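Local coordinates for protein phosphoribulokinase 1 (Rhodobacter sphaeroides, PDB 1A7J) that catalyses the ATP-dependent phosphorylation of D-ribulose 5-phosphate to D-ribulose 1,5-bisphosphate, a step of the Calvin cycle, at residues Q27-R31 with E32-A36; I163-I166 with H167-R170; H193-V196 with P197-Q201; M255-A258 with N259-V262. All coordinates share one frame; numbering follows the deposited sequence.

Contact 1. Residues Q27-R31 with E32-A36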
loop_
_atom_site.group_PDB
_atom_site.type_symbol
_atom_site.label_atom_id
_atom_site.label_comp_id
_atom_site.label_asym_id
_atom_site.label_seq_id
_atom_site.Cartn_x
_atom_site.Cartn_y
_atom_site.Cartn_z
ATOM N N GLN A 27 -6.052 14.510 5.232
ATOM C CA GLN A 27 -6.870 15.632 4.746
ATOM C C GLN A 27 -8.369 15.345 4.846
ATOM O O GLN A 27 -9.173 16.257 4.997
ATOM C CB GLN A 27 -6.524 15.953 3.281
ATOM C CG GLN A 27 -5.387 16.954 3.077
ATOM C CD GLN A 27 -4.937 17.067 1.612
ATOM O OE1 GLN A 27 -5.481 17.851 0.832
ATOM N NE2 GLN A 27 -3.901 16.321 1.259
ATOM N N ILE A 28 -8.746 14.081 4.725
ATOM C CA ILE A 28 -10.148 13.717 4.753
ATOM C C ILE A 28 -10.631 13.428 6.175
ATOM O O ILE A 28 -11.688 13.905 6.572
ATOM C CB ILE A 28 -10.411 12.512 3.830
ATOM C CG1 ILE A 28 -10.083 12.884 2.394
ATOM C CG2 ILE A 28 -11.856 12.102 3.872
ATOM C CD1 ILE A 28 -9.705 11.693 1.608
ATOM N N PHE A 29 -9.852 12.687 6.956
ATOM C CA PHE A 29 -10.195 12.440 8.350
ATOM C C PHE A 29 -10.225 13.747 9.140
ATOM O O PHE A 29 -10.879 13.843 10.168
ATOM C CB PHE A 29 -9.182 11.508 9.001
ATOM C CG PHE A 29 -8.989 10.221 8.279
ATOM C CD1 PHE A 29 -10.019 9.655 7.558
ATOM C CD2 PHE A 29 -7.775 9.553 8.366
ATOM C CE1 PHE A 29 -9.841 8.429 6.935
ATOM C CE2 PHE A 29 -7.583 8.352 7.752
ATOM C CZ PHE A 29 -8.620 7.778 7.032
ATOM N N ARG A 30 -9.437 14.722 8.710
ATOM C CA ARG A 30 -9.425 16.034 9.346
ATOM C C ARG A 30 -10.635 16.832 8.868
ATOM O O ARG A 30 -11.349 17.452 9.660
ATOM C CB ARG A 30 -8.145 16.772 8.984
ATOM C CG ARG A 30 -8.083 18.192 9.500
ATOM C CD ARG A 30 -7.277 19.060 8.554
ATOM N NE ARG A 30 -8.101 20.117 7.973
ATOM C CZ ARG A 30 -8.446 20.180 6.691
ATOM N NH1 ARG A 30 -7.936 19.312 5.825
ATOM N NH2 ARG A 30 -9.281 21.129 6.273
ATOM N N ARG A 31 -10.892 16.738 7.567
ATOM C CA ARG A 31 -12.034 17.368 6.922
ATOM C C ARG A 31 -13.339 16.839 7.490
ATOM O O ARG A 31 -14.339 17.537 7.465
ATOM C CB ARG A 31 -11.980 17.079 5.425
ATOM C CG ARG A 31 -12.667 18.095 4.546
ATOM C CD ARG A 31 -11.833 18.355 3.304
ATOM N NE ARG A 31 -10.602 19.075 3.627
ATOM C CZ ARG A 31 -9.724 19.504 2.725
ATOM N NH1 ARG A 31 -9.826 19.111 1.461
ATOM N NH2 ARG A 31 -8.694 20.255 3.101
ATOM N N GLU A 32 -13.351 15.589 7.951
ATOM C CA GLU A 32 -14.599 14.958 8.363
ATOM C C GLU A 32 -14.682 14.618 9.854
ATOM O O GLU A 32 -15.686 14.074 10.305
ATOM C CB GLU A 32 -14.870 13.699 7.524
ATOM C CG GLU A 32 -14.554 13.816 6.020
ATOM C CD GLU A 32 -15.482 14.759 5.236
ATOM O OE1 GLU A 32 -16.717 14.575 5.272
ATOM O OE2 GLU A 32 -14.965 15.632 4.498
ATOM N N GLY A 33 -13.641 14.923 10.619
ATOM C CA GLY A 33 -13.684 14.684 12.055
ATOM C C GLY A 33 -13.412 13.246 12.470
ATOM O O GLY A 33 -13.567 12.885 13.638
ATOM N N VAL A 34 -12.970 12.435 11.515
ATOM C CA VAL A 34 -12.645 11.030 11.742
ATOM C C VAL A 34 -11.354 10.896 12.548
ATOM O O VAL A 34 -10.262 11.139 12.023
ATOM C CB VAL A 34 -12.484 10.296 10.383
ATOM C CG1 VAL A 34 -12.000 8.883 10.581
ATOM C CG2 VAL A 34 -13.808 10.311 9.638
ATOM N N LYS A 35 -11.491 10.577 13.836
ATOM C CA LYS A 35 -10.335 10.241 14.671
ATOM C C LYS A 35 -9.791 8.877 14.257
ATOM O O LYS A 35 -10.509 7.876 14.337
ATOM C CB LYS A 35 -10.725 10.228 16.154
ATOM C CG LYS A 35 -9.555 10.025 17.121
ATOM C CD LYS A 35 -8.332 10.879 16.753
ATOM C CE LYS A 35 -7.095 10.540 17.599
ATOM N NZ LYS A 35 -5.793 10.912 16.921
ATOM N N ALA A 36 -8.534 8.849 13.799
ATOM C CA ALA A 36 -7.974 7.664 13.146
ATOM C C ALA A 36 -6.654 7.168 13.724
ATOM O O ALA A 36 -5.677 7.910 13.810
ATOM C CB ALA A 36 -7.814 7.924 11.660
#

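Contact 2. Residues I163-I166 with H167-R170. With SO4 (sulfate ion), chain B.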
loop_
_atom_site.group_PDB
_atom_site.type_symbol
_atom_site.label_atom_id
_atom_site.label_comp_id
_atom_site.label_asym_id
_atom_site.label_seq_id
_atom_site.Cartn_x
_atom_site.Cartn_y
_atom_site.Cartn_z
ATOM N N ILE A 163 11.824 1.115 -11.763
ATOM C CA ILE A 163 12.473 2.414 -11.752
ATOM C C ILE A 163 12.393 2.975 -10.359
ATOM O O ILE A 163 13.348 3.551 -9.873
ATOM C CB ILE A 163 11.757 3.408 -12.684
ATOM C CG1 ILE A 163 11.939 2.968 -14.135
ATOM C CG2 ILE A 163 12.295 4.841 -12.488
ATOM C CD1 ILE A 163 10.716 3.210 -15.044
ATOM N N GLN A 164 11.223 2.882 -9.748
ATOM C CA GLN A 164 11.047 3.402 -8.400
ATOM C C GLN A 164 11.993 2.690 -7.444
ATOM O O GLN A 164 12.556 3.305 -6.550
ATOM C CB GLN A 164 9.591 3.250 -7.923
ATOM C CG GLN A 164 8.761 4.519 -8.126
ATOM C CD GLN A 164 7.278 4.381 -7.781
ATOM O OE1 GLN A 164 6.839 3.376 -7.220
ATOM N NE2 GLN A 164 6.510 5.432 -8.066
ATOM N N LYS A 165 12.280 1.427 -7.724
ATOM C CA LYS A 165 13.069 0.618 -6.814
ATOM C C LYS A 165 14.559 0.805 -7.070
ATOM O O LYS A 165 15.335 0.953 -6.136
ATOM C CB LYS A 165 12.689 -0.847 -6.967
ATOM C CG LYS A 165 13.679 -1.782 -6.370
ATOM C CD LYS A 165 13.651 -1.691 -4.868
ATOM C CE LYS A 165 14.664 -2.646 -4.246
ATOM N NZ LYS A 165 14.847 -2.437 -2.769
ATOM N N ILE A 166 14.941 0.836 -8.345
ATOM C CA ILE A 166 16.335 0.961 -8.766
ATOM C C ILE A 166 16.847 2.288 -8.255
ATOM O O ILE A 166 17.990 2.386 -7.807
ATOM C CB ILE A 166 16.465 0.924 -10.302
ATOM C CG1 ILE A 166 16.364 -0.503 -10.817
ATOM C CG2 ILE A 166 17.782 1.430 -10.731
ATOM C CD1 ILE A 166 15.572 -0.589 -12.043
ATOM N N HIS A 167 15.946 3.252 -8.134
ATOM C CA HIS A 167 16.325 4.522 -7.557
ATOM C C HIS A 167 16.530 4.513 -6.048
ATOM O O HIS A 167 17.480 5.128 -5.574
ATOM C CB HIS A 167 15.354 5.610 -7.976
ATOM C CG HIS A 167 15.751 6.284 -9.247
ATOM N ND1 HIS A 167 15.985 5.575 -10.407
ATOM C CD2 HIS A 167 16.132 7.560 -9.504
ATOM C CE1 HIS A 167 16.505 6.384 -11.318
ATOM N NE2 HIS A 167 16.601 7.595 -10.795
ATOM N N ARG A 168 15.754 3.721 -5.308
ATOM C CA ARG A 168 15.975 3.591 -3.865
ATOM C C ARG A 168 17.284 2.848 -3.596
ATOM O O ARG A 168 17.813 2.906 -2.487
ATOM C CB ARG A 168 14.844 2.814 -3.181
ATOM C CG ARG A 168 13.490 3.501 -3.097
ATOM C CD ARG A 168 12.416 2.514 -2.571
ATOM N NE ARG A 168 11.071 2.766 -3.115
ATOM C CZ ARG A 168 10.127 1.837 -3.306
ATOM N NH1 ARG A 168 10.425 0.541 -3.261
ATOM N NH2 ARG A 168 8.900 2.210 -3.657
ATOM N N ASP A 169 17.718 2.039 -4.562
ATOM C CA ASP A 169 18.869 1.154 -4.375
ATOM C C ASP A 169 20.132 1.701 -5.018
ATOM O O ASP A 169 21.172 1.036 -5.031
ATOM C CB ASP A 169 18.583 -0.248 -4.938
ATOM C CG ASP A 169 17.992 -1.203 -3.901
ATOM O OD1 ASP A 169 17.480 -0.730 -2.860
ATOM O OD2 ASP A 169 18.027 -2.432 -4.141
ATOM N N ARG A 170 20.030 2.871 -5.628
ATOM C CA ARG A 170 21.237 3.546 -6.068
ATOM C C ARG A 170 21.526 4.718 -5.149
ATOM O O ARG A 170 22.359 5.586 -5.453
ATOM C CB ARG A 170 21.087 4.033 -7.505
ATOM C CG ARG A 170 22.456 4.276 -8.190
ATOM C CD ARG A 170 22.407 3.711 -9.598
ATOM N NE ARG A 170 21.184 4.213 -10.257
ATOM C CZ ARG A 170 21.171 4.665 -11.516
ATOM N NH1 ARG A 170 22.329 4.761 -12.203
ATOM N NH2 ARG A 170 20.010 5.018 -12.097
HETATM S S SO4 B . 13.968 -5.882 -0.939
HETATM O O1 SO4 B . 13.976 -7.236 -0.461
HETATM O O2 SO4 B . 12.624 -5.487 -1.263
HETATM O O3 SO4 B . 14.489 -5.026 0.082
HETATM O O4 SO4 B . 14.786 -5.785 -2.094
#

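Contact 3. Residues H193-V196 with P197-Q201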
loop_
_atom_site.group_PDB
_atom_site.type_symbol
_atom_site.label_atom_id
_atom_site.label_comp_id
_atom_site.label_asym_id
_atom_site.label_seq_id
_atom_site.Cartn_x
_atom_site.Cartn_y
_atom_site.Cartn_z
ATOM N N HIS A 193 3.761 -13.853 -6.910
ATOM C CA HIS A 193 3.121 -14.843 -6.025
ATOM C C HIS A 193 2.314 -14.246 -4.853
ATOM O O HIS A 193 1.259 -14.771 -4.517
ATOM C CB HIS A 193 4.156 -15.852 -5.486
ATOM C CG HIS A 193 4.517 -16.945 -6.454
ATOM N ND1 HIS A 193 5.820 -17.246 -6.788
ATOM C CD2 HIS A 193 3.750 -17.861 -7.096
ATOM C CE1 HIS A 193 5.844 -18.296 -7.591
ATOM N NE2 HIS A 193 4.599 -18.686 -7.795
ATOM N N CYS A 194 2.742 -13.097 -4.319
ATOM C CA CYS A 194 2.121 -12.498 -3.132
ATOM C C CYS A 194 1.517 -11.123 -3.334
ATOM O O CYS A 194 0.691 -10.713 -2.525
ATOM C CB CYS A 194 3.126 -12.382 -1.993
ATOM S SG CYS A 194 4.215 -13.756 -1.838
ATOM N N ILE A 195 2.070 -10.329 -4.249
ATOM C CA ILE A 195 1.536 -8.990 -4.502
ATOM C C ILE A 195 0.433 -8.927 -5.548
ATOM O O ILE A 195 -0.718 -8.642 -5.213
ATOM C CB ILE A 195 2.636 -7.980 -4.862
ATOM C CG1 ILE A 195 3.673 -7.936 -3.736
ATOM C CG2 ILE A 195 2.052 -6.588 -5.006
ATOM C CD1 ILE A 195 3.103 -7.662 -2.357
ATOM N N VAL A 196 0.737 -9.330 -6.775
ATOM C CA VAL A 196 -0.256 -9.295 -7.838
ATOM C C VAL A 196 -1.672 -9.741 -7.437
ATOM O O VAL A 196 -2.620 -8.995 -7.655
ATOM C CB VAL A 196 0.249 -10.069 -9.049
ATOM C CG1 VAL A 196 -0.883 -10.562 -9.887
ATOM C CG2 VAL A 196 1.108 -9.179 -9.861
ATOM N N PRO A 197 -1.835 -10.876 -6.731
ATOM C CA PRO A 197 -3.174 -11.412 -6.495
ATOM C C PRO A 197 -4.045 -10.480 -5.679
ATOM O O PRO A 197 -5.272 -10.571 -5.718
ATOM C CB PRO A 197 -2.928 -12.702 -5.721
ATOM C CG PRO A 197 -1.506 -13.044 -5.950
ATOM C CD PRO A 197 -0.805 -11.734 -6.118
ATOM N N GLN A 198 -3.403 -9.624 -4.889
ATOM C CA GLN A 198 -4.103 -8.746 -3.962
ATOM C C GLN A 198 -4.959 -7.713 -4.674
ATOM O O GLN A 198 -5.877 -7.154 -4.093
ATOM C CB GLN A 198 -3.087 -8.040 -3.073
ATOM C CG GLN A 198 -2.302 -8.961 -2.179
ATOM C CD GLN A 198 -1.526 -8.191 -1.173
ATOM O OE1 GLN A 198 -1.944 -7.119 -0.755
ATOM N NE2 GLN A 198 -0.366 -8.706 -0.791
ATOM N N PHE A 199 -4.612 -7.422 -5.927
ATOM C CA PHE A 199 -5.301 -6.404 -6.714
ATOM C C PHE A 199 -6.585 -6.966 -7.346
ATOM O O PHE A 199 -7.198 -6.324 -8.192
ATOM C CB PHE A 199 -4.359 -5.829 -7.790
ATOM C CG PHE A 199 -3.075 -5.267 -7.235
ATOM C CD1 PHE A 199 -3.104 -4.374 -6.160
ATOM C CD2 PHE A 199 -1.850 -5.779 -7.647
ATOM C CE1 PHE A 199 -1.933 -4.033 -5.486
ATOM C CE2 PHE A 199 -0.674 -5.441 -6.989
ATOM C CZ PHE A 199 -0.717 -4.579 -5.899
ATOM N N SER A 200 -6.998 -8.152 -6.901
ATOM C CA SER A 200 -8.320 -8.663 -7.219
ATOM C C SER A 200 -9.161 -8.749 -5.960
ATOM O O SER A 200 -10.303 -9.194 -6.025
ATOM C CB SER A 200 -8.222 -10.043 -7.841
ATOM O OG SER A 200 -7.148 -10.114 -8.755
ATOM N N GLN A 201 -8.560 -8.436 -4.813
ATOM C CA GLN A 201 -9.277 -8.386 -3.551
ATOM C C GLN A 201 -9.800 -6.984 -3.242
ATOM O O GLN A 201 -10.680 -6.807 -2.413
ATOM C CB GLN A 201 -8.368 -8.849 -2.418
ATOM C CG GLN A 201 -7.856 -10.264 -2.575
ATOM C CD GLN A 201 -8.963 -11.252 -2.848
ATOM O OE1 GLN A 201 -10.038 -11.187 -2.244
ATOM N NE2 GLN A 201 -8.731 -12.145 -3.794
#

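Contact 4. Residues M255-A258 with N259-V262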
loop_
_atom_site.group_PDB
_atom_site.type_symbol
_atom_site.label_atom_id
_atom_site.label_comp_id
_atom_site.label_asym_id
_atom_site.label_seq_id
_atom_site.Cartn_x
_atom_site.Cartn_y
_atom_site.Cartn_z
ATOM N N MET A 255 -13.206 8.375 -19.818
ATOM C CA MET A 255 -13.520 7.018 -19.405
ATOM C C MET A 255 -12.889 6.079 -20.396
ATOM O O MET A 255 -12.925 6.341 -21.595
ATOM C CB MET A 255 -15.034 6.786 -19.383
ATOM C CG MET A 255 -15.841 7.731 -18.489
ATOM S SD MET A 255 -15.745 7.445 -16.694
ATOM C CE MET A 255 -15.808 5.699 -16.653
ATOM N N SER A 256 -12.280 5.005 -19.905
ATOM C CA SER A 256 -11.746 4.004 -20.799
ATOM C C SER A 256 -12.613 2.753 -20.887
ATOM O O SER A 256 -12.603 2.066 -21.919
ATOM C CB SER A 256 -10.294 3.633 -20.440
ATOM O OG SER A 256 -9.950 3.866 -19.087
ATOM N N ARG A 257 -13.276 2.391 -19.786
ATOM C CA ARG A 257 -14.282 1.320 -19.774
ATOM C C ARG A 257 -15.475 1.878 -19.011
ATOM O O ARG A 257 -15.414 2.999 -18.504
ATOM C CB ARG A 257 -13.763 0.044 -19.078
ATOM C CG ARG A 257 -12.473 -0.519 -19.662
ATOM C CD ARG A 257 -12.596 -1.915 -20.229
ATOM N NE ARG A 257 -11.758 -2.829 -19.468
ATOM C CZ ARG A 257 -10.642 -3.408 -19.910
ATOM N NH1 ARG A 257 -10.264 -3.304 -21.180
ATOM N NH2 ARG A 257 -9.921 -4.147 -19.077
ATOM N N ALA A 258 -16.555 1.109 -18.906
ATOM C CA ALA A 258 -17.741 1.621 -18.232
ATOM C C ALA A 258 -17.495 1.753 -16.746
ATOM O O ALA A 258 -18.279 2.363 -16.044
ATOM C CB ALA A 258 -18.932 0.721 -18.490
ATOM N N ASN A 259 -16.392 1.182 -16.278
ATOM C CA ASN A 259 -16.103 1.112 -14.857
ATOM C C ASN A 259 -14.749 1.613 -14.459
ATOM O O ASN A 259 -14.322 1.329 -13.352
ATOM C CB ASN A 259 -16.259 -0.324 -14.348
ATOM C CG ASN A 259 -15.071 -1.228 -14.686
ATOM O OD1 ASN A 259 -14.469 -1.132 -15.748
ATOM N ND2 ASN A 259 -14.826 -2.193 -13.824
ATOM N N SER A 260 -14.068 2.363 -15.325
ATOM C CA SER A 260 -12.804 2.975 -14.922
ATOM C C SER A 260 -12.541 4.348 -15.509
ATOM O O SER A 260 -12.865 4.608 -16.649
ATOM C CB SER A 260 -11.633 2.027 -15.208
ATOM O OG SER A 260 -11.404 1.846 -16.583
ATOM N N ILE A 261 -12.057 5.261 -14.688
ATOM C CA ILE A 261 -11.813 6.618 -15.141
ATOM C C ILE A 261 -10.304 6.829 -15.232
ATOM O O ILE A 261 -9.564 6.348 -14.361
ATOM C CB ILE A 261 -12.453 7.635 -14.152
ATOM C CG1 ILE A 261 -12.319 9.077 -14.679
ATOM C CG2 ILE A 261 -11.827 7.493 -12.812
ATOM C CD1 ILE A 261 -13.211 10.105 -13.970
ATOM N N VAL A 262 -9.831 7.400 -16.341
ATOM C CA VAL A 262 -8.426 7.800 -16.425
ATOM C C VAL A 262 -8.260 9.279 -16.079
ATOM O O VAL A 262 -8.978 10.125 -16.578
ATOM C CB VAL A 262 -7.828 7.525 -17.819
ATOM C CG1 VAL A 262 -6.344 7.770 -17.792
ATOM C CG2 VAL A 262 -8.109 6.097 -18.222
#

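Contact 1. Residues Q27-R31 with E32-A36
Phe29 and Val34 meet where helix 21-32 gives way to the chain leading into strand 36-40, with Gly33 at the C' position and two marks of a Schellman motif: a backbone bond spanning six residues and an apolar pair beside it. The bond is weak and bent, Val34 N to Phe29 O at 2.9 Å (116°), and the positive phi of Gly33 turns the chain back so that it can form; any CB at that position would press on the preceding carbonyl oxygen. Phe29 shows how such a cap is filled. Its CB lies 3.2 Å from Val34 O, and with CG opposite the carbonyl carbon (chi1 -55°) the ring is brought beside the returning chain. Ring atom CD1 then rests 3.7 Å from Val34 CG1. Across the ring from CD1, Phe29 CD2 lies 3.7 Å from Ala36 CB, and CE2 follows at 3.9 Å from the same methyl. Both approaches are oblique to the ring, and Leu127 of strand 127-132 touches all three side chains. At the helix end Glu32 bends back beside Ile28. Its OE1 comes near Asp281 of helix 268-284, a proximity of like charges that would probably favour protonation of one of them. Its other oxygen makes no salt bridge with its neighbour: Glu32 OE2 stays 5.6 Å from Arg31 NE and lies 3.4 Å from Arg31 CB.

Contact 2. Residues I163-I166 with H167-R170
From Ile163 to Asp169 the backbone runs through the last turns of helix 158-168 and just past its end, His167 N reaching Ile163 O at 3.1 Å while Asp169 N divides itself between Lys165 O and Ile166 O in two weak bonds. This C-terminal end, part of the P-loop kinase fold, carries two residues of the catalytic site, Lys165 and Asp169, four residues apart. The lysine starts with CG opposite its backbone N (chi1 164°), bends once at chi2 (70°) and then runs straight, which brings its end back across the aspartate at a slant. There Lys165 NZ forms a salt bridge with Asp169 OD1 at 3.1 Å, approaching from above the carboxylate plane (44° out of it), and Lys165 CE lies 3.4 Å from Asp169 OD2. The aspartate is poorly ordered, so this geometry is best read loosely. The same nitrogen also gives a weak hydrogen bond to a sulfate ion, probably from the crystallisation liquor, Lys165 NZ to O4 at 3.4 Å, and His69 binds that ion too. A methionine in place of Lys165 would probably leave the Asp169 carboxylate without its charged mate and the sulfate without one of its donors. Val183 of helix 180-195 touches both catalytic side chains, and Arg187, a third member of the site, touches the lysine. Elsewhere on the helix, His167 NE2 is hydrogen-bonded to Arg221 O. Arg168 folds back along the helix, laying one face of its guanidinium over Gln164 O, with Arg168 NE 3.8 Å from that oxygen.

Contact 3. Residues H193-V196 with P197-Q201
The Phe199 ring leans obliquely on the turn before it: its CD2 lies 3.3 Å from Val196 O, and its far corner CZ is 3.5 Å from Ile195 CG2. A second flat group, the Gln198 amide, is held by its polar ends. Gln198 NE2 donates to Cys194 O at 2.9 Å (153°), a partner only 17° out of the amide plane, and also to Leu133 O, while OE1 is bonded to the hydroxyl of Thr11. Three bonds thus fix the rotation of a buried amide. Replacing Gln198 by a leucine would probably leave Cys194 O and the Thr11 hydroxyl without these amide partners. Pro197 interrupts the helical bonding. Having no N-H, it cannot donate to His193 O, and instead its CG lies 3.6 Å from that oxygen; its CD packs against Val196 CB at 3.5 Å. Beyond the proline the backbone tightens: Gln198 N bonds to Ile195 O at 2.9 Å and Phe199 N to Val196 O at 3.1 Å. Cys194 O, which a continuing alpha helix would offer to Gln198 N, is taken by the Gln198 side chain. The arrangement is that of an alpha helix, 180-195, running through a pi-type turn into 3-10 geometry, set beside the predicted ATP-binding P-loop, with nearest atoms of Gly12 and the Phe199 side chain about 4 Å apart.

Contact 4. Residues M255-A258 with N259-V262
Met255 and Ile261 face each other as an antiparallel non-hydrogen-bonded pair in the beta hairpin of strands 254-257 and 260-264, at one edge of the large mixed sheet. The methionine, kinked at its second and third torsions, curls back over the partner strand: its SD lies 4.2 Å from Ile261 CB, and its CE reaches Ser260 O at 3.1 Å. That carbonyl also takes a weak bond from across the hairpin, Ser256 N to Ser260 O at 3.3 Å (158°). Ser256 and Ser260 bring their hydroxyls within 3.5 Å of each other, OG to OG. Beyond this first shell, a type I turn from Arg257 to Ser260 reverses the chain. The inner strand continues into the sheet, its Ile261 and Val262 touching Ile233 and Val230 of strand 229-235. Helix 243-249 covers the side on which Met255 and Ile261 lie, with Phe243 against the methionine and Leu246 against the isoleucine. Within the turn, the amide nitrogen of Asn259 makes a weak bond to Phe235 O, and a chi1 of 78° turns this amide toward Arg257, where Asn259 OD1 lies 3.6 Å from Arg257 CB.

In the fold
All four contacts are local, and they follow one another along the chain without nesting or crossing. Contact 1 closes the turn between helix 21-32 and the edge strand 36-40. Contact 2 lies at the end of helix 158-168, which follows strand 150-156, and contact 3 ends the next helix, 180-195, before strand 204-210; their nearest atoms are about 11 Å apart. Contact 4 closes the hairpin whose first strand, 254-257, is the other outermost strand of the mixed sheet. Contacts 1 and 2 lie on opposite sides of the chain's centre, their own centres about 33 Å apart. Contact 2 carries catalytic residues, contact 3 borders the predicted nucleotide loop, and contact 4 lies away from the annotated sites.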